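Local structure of sulfide-quinone reductase (3HYW) at residues Y98-P107 and N288-T296; F254-S262 and P270-N278. The protein oxidises hydrogen sulfide with a quinone as electron acceptor, using one FAD per subunit and building up polysulfur on active-site cysteines. One frame throughout, in Å; residues are numbered along the deposited sequence.

How the interactions relate
Interaction 1 is a buried contact that joins two neighbouring parallel strands of the FAD-binding sheet, and its chemistry is mostly backbone hydrogen bonding and apolar packing, with a phosphate of the cofactor at one end. Interaction 2 lies only partly buried, in the chain between those two strands: a strand end and short helix meet a loop through one backbone bond, a valine pair and a salt bridge on the surface. Their centres are about 10 Å apart, and the two touch. V295 O lies 2.8 Å from V275 N, a probable hydrogen bond, while P257 packs against T105 and F254 against P107, so segments 254-262 and 270-278 border the cofactor end of interaction 1.

Interaction 1 of 2, residues Y98-P107 and N288-T296. With FAD (flavin-adenine dinucleotide), chain G.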
loop_
_atom_site.group_PDB
_atom_site.type_symbol
_atom_site.label_atom_id
_atom_site.label_comp_id
_atom_site.label_asym_id
_atom_site.label_seq_id
_atom_site.Cartn_x
_atom_site.Cartn_y
_atom_site.Cartn_z
ATOM N N TYR A 98 -53.214 -14.788 -6.513
ATOM C CA TYR A 98 -52.565 -13.586 -7.031
ATOM C C TYR A 98 -52.585 -13.524 -8.551
ATOM O O TYR A 98 -52.647 -14.551 -9.227
ATOM C CB TYR A 98 -51.123 -13.464 -6.503
ATOM C CG TYR A 98 -50.177 -14.567 -6.939
ATOM C CD1 TYR A 98 -49.862 -15.621 -6.081
ATOM C CD2 TYR A 98 -49.582 -14.546 -8.206
ATOM C CE1 TYR A 98 -48.984 -16.634 -6.475
ATOM C CE2 TYR A 98 -48.708 -15.554 -8.611
ATOM C CZ TYR A 98 -48.413 -16.592 -7.741
ATOM O OH TYR A 98 -47.560 -17.590 -8.141
ATOM N N ASP A 99 -52.542 -12.303 -9.075
ATOM C CA ASP A 99 -52.314 -12.067 -10.495
ATOM C C ASP A 99 -50.812 -11.896 -10.723
ATOM O O ASP A 99 -50.264 -12.359 -11.727
ATOM C CB ASP A 99 -53.086 -10.827 -10.951
ATOM C CG ASP A 99 -54.592 -11.011 -10.842
ATOM O OD1 ASP A 99 -55.083 -12.066 -11.281
ATOM O OD2 ASP A 99 -55.278 -10.114 -10.315
ATOM N N TYR A 100 -50.160 -11.226 -9.777
ATOM C CA TYR A 100 -48.701 -11.088 -9.770
ATOM C C TYR A 100 -48.182 -11.350 -8.367
ATOM O O TYR A 100 -48.857 -11.034 -7.390
ATOM C CB TYR A 100 -48.278 -9.689 -10.231
ATOM C CG TYR A 100 -48.812 -9.300 -11.588
ATOM C CD1 TYR A 100 -48.043 -9.465 -12.739
ATOM C CD2 TYR A 100 -50.093 -8.764 -11.721
ATOM C CE1 TYR A 100 -48.550 -9.118 -13.990
ATOM C CE2 TYR A 100 -50.607 -8.422 -12.958
ATOM C CZ TYR A 100 -49.834 -8.595 -14.086
ATOM O OH TYR A 100 -50.353 -8.239 -15.309
ATOM N N LEU A 101 -46.984 -11.925 -8.276
ATOM C CA LEU A 101 -46.359 -12.232 -6.993
ATOM C C LEU A 101 -44.967 -11.616 -6.899
ATOM O O LEU A 101 -44.155 -11.769 -7.809
ATOM C CB LEU A 101 -46.255 -13.752 -6.789
ATOM C CG LEU A 101 -45.504 -14.239 -5.544
ATOM C CD1 LEU A 101 -46.350 -14.026 -4.300
ATOM C CD2 LEU A 101 -45.087 -15.690 -5.659
ATOM N N VAL A 102 -44.706 -10.928 -5.791
ATOM C CA VAL A 102 -43.369 -10.402 -5.497
ATOM C C VAL A 102 -42.788 -11.126 -4.279
ATOM O O VAL A 102 -43.335 -11.049 -3.174
ATOM C CB VAL A 102 -43.384 -8.875 -5.227
ATOM C CG1 VAL A 102 -41.979 -8.365 -4.937
ATOM C CG2 VAL A 102 -43.990 -8.125 -6.396
ATOM N N ILE A 103 -41.677 -11.821 -4.490
ATOM C CA ILE A 103 -40.991 -12.516 -3.404
ATOM C C ILE A 103 -39.870 -11.639 -2.867
ATOM O O ILE A 103 -38.928 -11.299 -3.595
ATOM C CB ILE A 103 -40.455 -13.905 -3.841
ATOM C CG1 ILE A 103 -41.583 -14.721 -4.489
ATOM C CG2 ILE A 103 -39.836 -14.641 -2.632
ATOM C CD1 ILE A 103 -41.134 -15.976 -5.204
ATOM N N ALA A 104 -39.984 -11.266 -1.592
ATOM C CA ALA A 104 -39.030 -10.355 -0.950
ATOM C C ALA A 104 -38.770 -10.732 0.518
ATOM O O ALA A 104 -38.826 -9.881 1.419
ATOM C CB ALA A 104 -39.530 -8.911 -1.063
ATOM N N THR A 105 -38.470 -12.006 0.737
ATOM C CA THR A 105 -38.348 -12.580 2.075
ATOM C C THR A 105 -36.994 -12.337 2.770
ATOM O O THR A 105 -36.808 -12.731 3.918
ATOM C CB THR A 105 -38.619 -14.105 2.049
ATOM O OG1 THR A 105 -37.835 -14.708 1.019
ATOM C CG2 THR A 105 -40.080 -14.391 1.777
ATOM N N GLY A 106 -36.057 -11.695 2.081
ATOM C CA GLY A 106 -34.754 -11.384 2.679
ATOM C C GLY A 106 -33.864 -12.613 2.801
ATOM O O GLY A 106 -34.157 -13.646 2.203
ATOM N N PRO A 107 -32.763 -12.503 3.571
ATOM C CA PRO A 107 -31.867 -13.654 3.776
ATOM C C PRO A 107 -32.408 -14.708 4.741
ATOM O O PRO A 107 -32.952 -14.372 5.800
ATOM C CB PRO A 107 -30.604 -13.022 4.373
ATOM C CG PRO A 107 -31.041 -11.737 4.984
ATOM C CD PRO A 107 -32.291 -11.286 4.257
ATOM N N ASN A 288 -45.269 -13.842 -14.161
ATOM C CA ASN A 288 -45.971 -13.040 -13.158
ATOM C C ASN A 288 -45.351 -13.145 -11.756
ATOM O O ASN A 288 -45.913 -12.635 -10.782
ATOM C CB ASN A 288 -47.473 -13.377 -13.138
ATOM C CG ASN A 288 -47.766 -14.791 -12.648
ATOM O OD1 ASN A 288 -46.969 -15.703 -12.828
ATOM N ND2 ASN A 288 -48.932 -14.974 -12.037
ATOM N N ILE A 289 -44.195 -13.803 -11.669
ATOM C CA ILE A 289 -43.425 -13.874 -10.422
ATOM C C ILE A 289 -42.159 -13.029 -10.546
ATOM O O ILE A 289 -41.416 -13.142 -11.520
ATOM C CB ILE A 289 -43.057 -15.333 -10.023
ATOM C CG1 ILE A 289 -44.324 -16.164 -9.763
ATOM C CG2 ILE A 289 -42.143 -15.343 -8.790
ATOM C CD1 ILE A 289 -44.064 -17.630 -9.433
ATOM N N PHE A 290 -41.943 -12.174 -9.549
ATOM C CA PHE A 290 -40.792 -11.292 -9.504
ATOM C C PHE A 290 -40.084 -11.497 -8.160
ATOM O O PHE A 290 -40.708 -11.881 -7.168
ATOM C CB PHE A 290 -41.227 -9.823 -9.672
ATOM C CG PHE A 290 -41.848 -9.518 -11.014
ATOM C CD1 PHE A 290 -43.191 -9.791 -11.256
ATOM C CD2 PHE A 290 -41.091 -8.957 -12.035
ATOM C CE1 PHE A 290 -43.762 -9.523 -12.496
ATOM C CE2 PHE A 290 -41.657 -8.673 -13.276
ATOM C CZ PHE A 290 -42.988 -8.958 -13.508
ATOM N N GLY A 291 -38.776 -11.271 -8.140
ATOM C CA GLY A 291 -38.018 -11.327 -6.891
ATOM C C GLY A 291 -37.381 -9.977 -6.626
ATOM O O GLY A 291 -36.885 -9.326 -7.550
ATOM N N VAL A 292 -37.394 -9.546 -5.366
ATOM C CA VAL A 292 -36.787 -8.269 -4.988
ATOM C C VAL A 292 -36.001 -8.473 -3.698
ATOM O O VAL A 292 -36.503 -9.071 -2.755
ATOM C CB VAL A 292 -37.853 -7.148 -4.782
ATOM C CG1 VAL A 292 -37.218 -5.851 -4.280
ATOM C CG2 VAL A 292 -38.621 -6.872 -6.064
ATOM N N GLY A 293 -34.762 -7.992 -3.672
ATOM C CA GLY A 293 -33.965 -8.043 -2.458
ATOM C C GLY A 293 -32.927 -9.140 -2.386
ATOM O O GLY A 293 -32.487 -9.673 -3.408
ATOM N N VAL A 294 -32.533 -9.465 -1.153
ATOM C CA VAL A 294 -31.469 -10.431 -0.878
ATOM C C VAL A 294 -31.844 -11.839 -1.339
ATOM O O VAL A 294 -30.977 -12.651 -1.674
ATOM C CB VAL A 294 -31.134 -10.451 0.648
ATOM C CG1 VAL A 294 -30.146 -11.555 0.977
ATOM C CG2 VAL A 294 -30.582 -9.095 1.085
ATOM N N VAL A 295 -33.140 -12.118 -1.363
ATOM C CA VAL A 295 -33.642 -13.433 -1.743
ATOM C C VAL A 295 -33.415 -13.761 -3.227
ATOM O O VAL A 295 -33.593 -14.903 -3.641
ATOM C CB VAL A 295 -35.140 -13.598 -1.366
ATOM C CG1 VAL A 295 -36.050 -12.884 -2.371
ATOM C CG2 VAL A 295 -35.501 -15.081 -1.261
ATOM N N THR A 296 -33.037 -12.762 -4.022
ATOM C CA THR A 296 -32.803 -12.969 -5.462
ATOM C C THR A 296 -31.469 -13.664 -5.748
ATOM O O THR A 296 -30.445 -13.334 -5.153
ATOM C CB THR A 296 -32.901 -11.655 -6.281
ATOM O OG1 THR A 296 -31.939 -10.693 -5.818
ATOM C CG2 THR A 296 -34.307 -11.074 -6.183
HETATM P PA FAD G . -35.395 -7.756 4.770
HETATM O O1A FAD G . -35.377 -6.249 4.816
HETATM O O2A FAD G . -34.624 -8.531 5.794
HETATM O O5B FAD G . -36.936 -8.178 4.819
HETATM C C5B FAD G . -37.404 -9.505 4.642
HETATM C C4B FAD G . -38.809 -9.555 5.222
HETATM O O4B FAD G . -39.446 -10.780 4.861
HETATM C C3B FAD G . -38.779 -9.529 6.741
HETATM O O3B FAD G . -39.839 -8.685 7.206
HETATM C C2B FAD G . -39.032 -10.972 7.131
HETATM O O2B FAD G . -39.642 -11.079 8.416
HETATM C C1B FAD G . -39.964 -11.427 6.024
HETATM N N9A FAD G . -40.009 -12.896 5.795
HETATM C C8A FAD G . -38.976 -13.765 5.819
HETATM N N7A FAD G . -39.444 -15.006 5.534
HETATM C C5A FAD G . -40.779 -14.905 5.339
HETATM C C6A FAD G . -41.785 -15.818 5.029
HETATM N N6A FAD G . -41.492 -17.129 4.861
HETATM N N1A FAD G . -43.066 -15.384 4.892
HETATM C C2A FAD G . -43.377 -14.086 5.054
HETATM N N3A FAD G . -42.428 -13.186 5.356
HETATM C C4A FAD G . -41.126 -13.570 5.498
HETATM N N1 FAD G . -27.562 -2.275 3.095
HETATM C C2 FAD G . -27.180 -0.990 2.866
HETATM O O2 FAD G . -27.371 -0.474 1.747
HETATM N N3 FAD G . -26.601 -0.241 3.835
HETATM C C4 FAD G . -26.391 -0.768 5.059
HETATM O O4 FAD G . -25.798 -0.034 6.047
HETATM C C4X FAD G . -26.770 -2.080 5.315
HETATM N N5 FAD G . -26.549 -2.605 6.542
HETATM C C5X FAD G . -26.917 -3.876 6.817
HETATM C C6 FAD G . -26.691 -4.390 8.098
HETATM C C7 FAD G . -27.050 -5.699 8.406
HETATM C C7M FAD G . -26.781 -6.218 9.806
HETATM C C8 FAD G . -27.639 -6.493 7.419
HETATM C C8M FAD G . -28.051 -7.929 7.684
HETATM C C9 FAD G . -27.856 -5.972 6.140
HETATM C C9A FAD G . -27.509 -4.650 5.821
HETATM N N10 FAD G . -27.736 -4.125 4.580
HETATM C C10 FAD G . -27.365 -2.846 4.314
HETATM C "C1'" FAD G . -28.301 -4.975 3.506
HETATM C "C2'" FAD G . -29.747 -4.829 3.082
HETATM O "O2'" FAD G . -30.056 -3.452 2.832
HETATM C "C3'" FAD G . -30.648 -5.468 4.139
HETATM O "O3'" FAD G . -30.283 -6.860 4.296
HETATM C "C4'" FAD G . -32.118 -5.357 3.757
HETATM O "O4'" FAD G . -32.900 -5.581 4.937
HETATM C "C5'" FAD G . -32.487 -6.369 2.678
HETATM O "O5'" FAD G . -33.839 -6.177 2.275
HETATM P P FAD G . -34.825 -7.413 1.957
HETATM O O1P FAD G . -36.179 -6.836 1.635
HETATM O O2P FAD G . -34.175 -8.364 0.976
HETATM O O3P FAD G . -34.894 -8.251 3.332
HETATM O O HOH W 1 -47.066 -17.877 -10.894
HETATM O O HOH W 2 -35.480 -10.295 -0.328
#
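Strands 100-103 and 289-291 run parallel, their axes 4.7 Å apart at the closest and 20° from alignment, with L101 paired to I289, V102 to F290 and I103 to G291. Four backbone bonds fix this register: L101 N to N288 O, F290 N to L101 O, I103 N to F290 O and V292 N to I103 O. On one face I103 CD1 lies 3.8 Å from I289 CG2; on the other, the F290 ring turns its edge to Y100 CD1. At the strand entry, N288 ND2 donates to D99 O over 3.0 Å, with the oxygen in the amide plane but the donor well above the carbonyl plane, and it also bonds N86. N288 ND2 also sits at the edge of the Y98 ring, near its plane, 3.5 Å from Y98 CE2, while a water links Y98 OH to N288 OD1. This is the parallel sheet of a Rossmann-type FAD domain, 289-291 being its outermost strand within the chain, and the loops that follow both strands reach the cofactor. V294 N donates to FAD O2P over 2.9 Å, with an N-H...O angle of 168°, and a second water is held by G106 N, V292 O, V295 N and that same phosphate oxygen. G106 and G293 fit here because a CB on either would clash with the diphosphate. V295 has CG1 between its backbone N and carbonyl carbon (chi1 78°), which lays CG1 against I103 O and brings CG2 to 3.3 Å from T105 OG1. Beside the phosphate, V294 CG1 packs on P107 CB at 3.7 Å.

Interaction 2 of 2, residues F254-S262 and P270-N278; sequences FQGPEVVAS and PANKMVIVN. With SO4 (sulfate ion), chain N.
K273 lies over the turn between strand and helix, its CB 3.7 Å from G256 O. From there K273 CG passes A261 CB at 4.1 Å, while CD meets E258 OE2 at 3.6 Å and runs beside the Q255 side chain, which points the same way. CE stays close to that oxygen, and K273 NZ closes a 2.8 Å salt bridge with E258 OE2 on its syn lone pair. The lysine is extended beyond CG (chi2 171°), whereas E258 bends at chi2 (-60°) to bring its carboxylate across. With K273 replaced by an alanine, E258 would probably lose this charged mate and a gap open beside A261 CB. Just before the lysine, N272 O accepts from G256 N over 2.7 Å, nearly straight at 176°, and N272 OD1 takes M274 N in an Asx turn. K273 O is buried without a hydrogen-bond partner; G256 CA makes a CH...O contact with it at 3.2 Å. V260 CG2 meets V275 CG2 at 3.8 Å. P257 N-caps helix 258-261, whose amides E258 N and V259 N bind a sulfate, probably from the crystallisation liquor, also held by K77 and K108. The helix follows strand 247-255, with V259 against strand 78-82, and V260 and V275 rest on I103 of strand 100-103.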
loop_
_atom_site.group_PDB
_atom_site.type_symbol
_atom_site.label_atom_id
_atom_site.label_comp_id
_atom_site.label_asym_id
_atom_site.label_seq_id
_atom_site.Cartn_x
_atom_site.Cartn_y
_atom_site.Cartn_z
ATOM N N PHE A 254 -26.050 -16.748 3.425
ATOM C CA PHE A 254 -27.482 -16.659 3.152
ATOM C C PHE A 254 -27.944 -17.779 2.234
ATOM O O PHE A 254 -27.211 -18.192 1.336
ATOM C CB PHE A 254 -27.853 -15.327 2.499
ATOM C CG PHE A 254 -27.492 -14.103 3.302
ATOM C CD1 PHE A 254 -27.383 -14.143 4.693
ATOM C CD2 PHE A 254 -27.321 -12.885 2.655
ATOM C CE1 PHE A 254 -27.065 -12.995 5.420
ATOM C CE2 PHE A 254 -27.016 -11.711 3.374
ATOM C CZ PHE A 254 -26.881 -11.768 4.754
ATOM N N GLN A 255 -29.153 -18.273 2.473
ATOM C CA GLN A 255 -29.839 -19.115 1.503
ATOM C C GLN A 255 -31.243 -18.553 1.310
ATOM O O GLN A 255 -31.631 -17.594 1.981
ATOM C CB GLN A 255 -29.878 -20.589 1.947
ATOM C CG GLN A 255 -30.749 -20.896 3.178
ATOM C CD GLN A 255 -30.858 -22.395 3.488
ATOM O OE1 GLN A 255 -30.755 -23.239 2.597
ATOM N NE2 GLN A 255 -31.080 -22.722 4.759
ATOM N N GLY A 256 -31.992 -19.136 0.382
ATOM C CA GLY A 256 -33.393 -18.797 0.221
ATOM C C GLY A 256 -34.260 -19.599 1.176
ATOM O O GLY A 256 -33.799 -20.572 1.778
ATOM N N PRO A 257 -35.534 -19.202 1.309
ATOM C CA PRO A 257 -36.442 -19.819 2.260
ATOM C C PRO A 257 -37.156 -21.032 1.676
ATOM O O PRO A 257 -37.076 -21.294 0.466
ATOM C CB PRO A 257 -37.442 -18.699 2.531
ATOM C CG PRO A 257 -37.558 -18.005 1.206
ATOM C CD PRO A 257 -36.194 -18.128 0.545
ATOM N N GLU A 258 -37.858 -21.756 2.538
ATOM C CA GLU A 258 -38.623 -22.921 2.127
ATOM C C GLU A 258 -39.830 -22.562 1.267
ATOM O O GLU A 258 -40.231 -23.343 0.412
ATOM C CB GLU A 258 -39.040 -23.741 3.347
ATOM C CG GLU A 258 -37.856 -24.367 4.064
ATOM C CD GLU A 258 -37.065 -25.305 3.165
ATOM O OE1 GLU A 258 -37.612 -26.368 2.805
ATOM O OE2 GLU A 258 -35.902 -24.981 2.823
ATOM N N VAL A 259 -40.393 -21.376 1.484
ATOM C CA VAL A 259 -41.510 -20.899 0.660
ATOM C C VAL A 259 -41.101 -20.790 -0.818
ATOM O O VAL A 259 -41.888 -21.114 -1.710
ATOM C CB VAL A 259 -42.122 -19.561 1.197
ATOM C CG1 VAL A 259 -41.117 -18.429 1.163
ATOM C CG2 VAL A 259 -43.377 -19.185 0.420
ATOM N N VAL A 260 -39.869 -20.352 -1.067
ATOM C CA VAL A 260 -39.348 -20.300 -2.432
ATOM C C VAL A 260 -39.117 -21.720 -2.969
ATOM O O VAL A 260 -39.561 -22.047 -4.070
ATOM C CB VAL A 260 -38.084 -19.418 -2.545
ATOM C CG1 VAL A 260 -37.467 -19.526 -3.926
ATOM C CG2 VAL A 260 -38.443 -17.966 -2.284
ATOM N N ALA A 261 -38.438 -22.552 -2.176
ATOM C CA ALA A 261 -38.219 -23.969 -2.509
ATOM C C ALA A 261 -39.514 -24.704 -2.879
ATOM O O ALA A 261 -39.506 -25.597 -3.722
ATOM C CB ALA A 261 -37.505 -24.678 -1.361
ATOM N N SER A 262 -40.625 -24.308 -2.262
ATOM C CA SER A 262 -41.923 -24.933 -2.513
ATOM C C SER A 262 -42.462 -24.724 -3.940
ATOM O O SER A 262 -43.287 -25.505 -4.410
ATOM C CB SER A 262 -42.950 -24.464 -1.480
ATOM O OG SER A 262 -43.358 -23.130 -1.730
ATOM N N PRO A 270 -31.427 -24.246 -7.471
ATOM C CA PRO A 270 -31.059 -25.504 -6.801
ATOM C C PRO A 270 -29.987 -25.340 -5.720
ATOM O O PRO A 270 -30.125 -25.901 -4.620
ATOM C CB PRO A 270 -30.514 -26.367 -7.947
ATOM C CG PRO A 270 -31.154 -25.839 -9.159
ATOM C CD PRO A 270 -31.309 -24.355 -8.937
ATOM N N ALA A 271 -28.954 -24.556 -6.033
ATOM C CA ALA A 271 -27.782 -24.389 -5.171
ATOM C C ALA A 271 -28.045 -23.666 -3.852
ATOM O O ALA A 271 -27.389 -23.958 -2.853
ATOM C CB ALA A 271 -26.651 -23.697 -5.939
ATOM N N ASN A 272 -28.993 -22.730 -3.843
ATOM C CA ASN A 272 -29.184 -21.849 -2.681
ATOM C C ASN A 272 -30.631 -21.540 -2.280
ATOM O O ASN A 272 -30.858 -20.873 -1.272
ATOM C CB ASN A 272 -28.408 -20.538 -2.883
ATOM C CG ASN A 272 -28.685 -19.896 -4.230
ATOM O OD1 ASN A 272 -29.829 -19.799 -4.664
ATOM N ND2 ASN A 272 -27.628 -19.448 -4.899
ATOM N N LYS A 273 -31.595 -22.013 -3.070
ATOM C CA LYS A 273 -33.033 -21.783 -2.820
ATOM C C LYS A 273 -33.454 -20.314 -2.987
ATOM O O LYS A 273 -34.535 -19.911 -2.554
ATOM C CB LYS A 273 -33.476 -22.338 -1.454
ATOM C CG LYS A 273 -33.483 -23.864 -1.359
ATOM C CD LYS A 273 -33.717 -24.339 0.074
ATOM C CE LYS A 273 -33.807 -25.858 0.148
ATOM N NZ LYS A 273 -33.843 -26.353 1.552
ATOM N N MET A 274 -32.601 -19.524 -3.629
ATOM C CA MET A 274 -32.939 -18.140 -3.913
ATOM C C MET A 274 -33.748 -18.057 -5.200
ATOM O O MET A 274 -33.772 -19.014 -5.985
ATOM C CB MET A 274 -31.681 -17.270 -3.975
ATOM C CG MET A 274 -31.094 -17.017 -2.605
ATOM S SD MET A 274 -29.721 -15.861 -2.612
ATOM C CE MET A 274 -28.384 -16.849 -3.170
ATOM N N VAL A 275 -34.416 -16.919 -5.405
ATOM C CA VAL A 275 -35.322 -16.752 -6.545
ATOM C C VAL A 275 -34.580 -16.593 -7.876
ATOM O O VAL A 275 -33.772 -15.679 -8.046
ATOM C CB VAL A 275 -36.290 -15.555 -6.353
ATOM C CG1 VAL A 275 -37.300 -15.500 -7.499
ATOM C CG2 VAL A 275 -37.015 -15.657 -4.993
ATOM N N ILE A 276 -34.883 -17.476 -8.820
ATOM C CA ILE A 276 -34.344 -17.363 -10.170
ATOM C C ILE A 276 -35.009 -16.173 -10.854
ATOM O O ILE A 276 -36.232 -16.121 -11.003
ATOM C CB ILE A 276 -34.538 -18.655 -10.995
ATOM C CG1 ILE A 276 -33.906 -19.855 -10.273
ATOM C CG2 ILE A 276 -33.941 -18.491 -12.414
ATOM C CD1 ILE A 276 -34.294 -21.235 -10.855
ATOM N N VAL A 277 -34.195 -15.191 -11.226
ATOM C CA VAL A 277 -34.701 -14.007 -11.911
ATOM C C VAL A 277 -33.857 -13.713 -13.133
ATOM O O VAL A 277 -32.716 -14.177 -13.231
ATOM C CB VAL A 277 -34.762 -12.744 -10.987
ATOM C CG1 VAL A 277 -35.797 -12.924 -9.883
ATOM C CG2 VAL A 277 -33.383 -12.371 -10.412
ATOM N N ASN A 278 -34.435 -12.963 -14.067
ATOM C CA ASN A 278 -33.687 -12.455 -15.211
ATOM C C ASN A 278 -33.239 -11.007 -14.948
ATOM O O ASN A 278 -33.286 -10.551 -13.808
ATOM C CB ASN A 278 -34.502 -12.603 -16.509
ATOM C CG ASN A 278 -35.828 -11.844 -16.482
ATOM O OD1 ASN A 278 -35.987 -10.843 -15.775
ATOM N ND2 ASN A 278 -36.782 -12.310 -17.288
HETATM S S SO4 N . -39.328 -20.085 5.484
HETATM O O1 SO4 N . -39.812 -20.740 6.687
HETATM O O2 SO4 N . -38.006 -20.632 5.190
HETATM O O3 SO4 N . -40.242 -20.321 4.371
HETATM O O4 SO4 N . -39.231 -18.650 5.745
#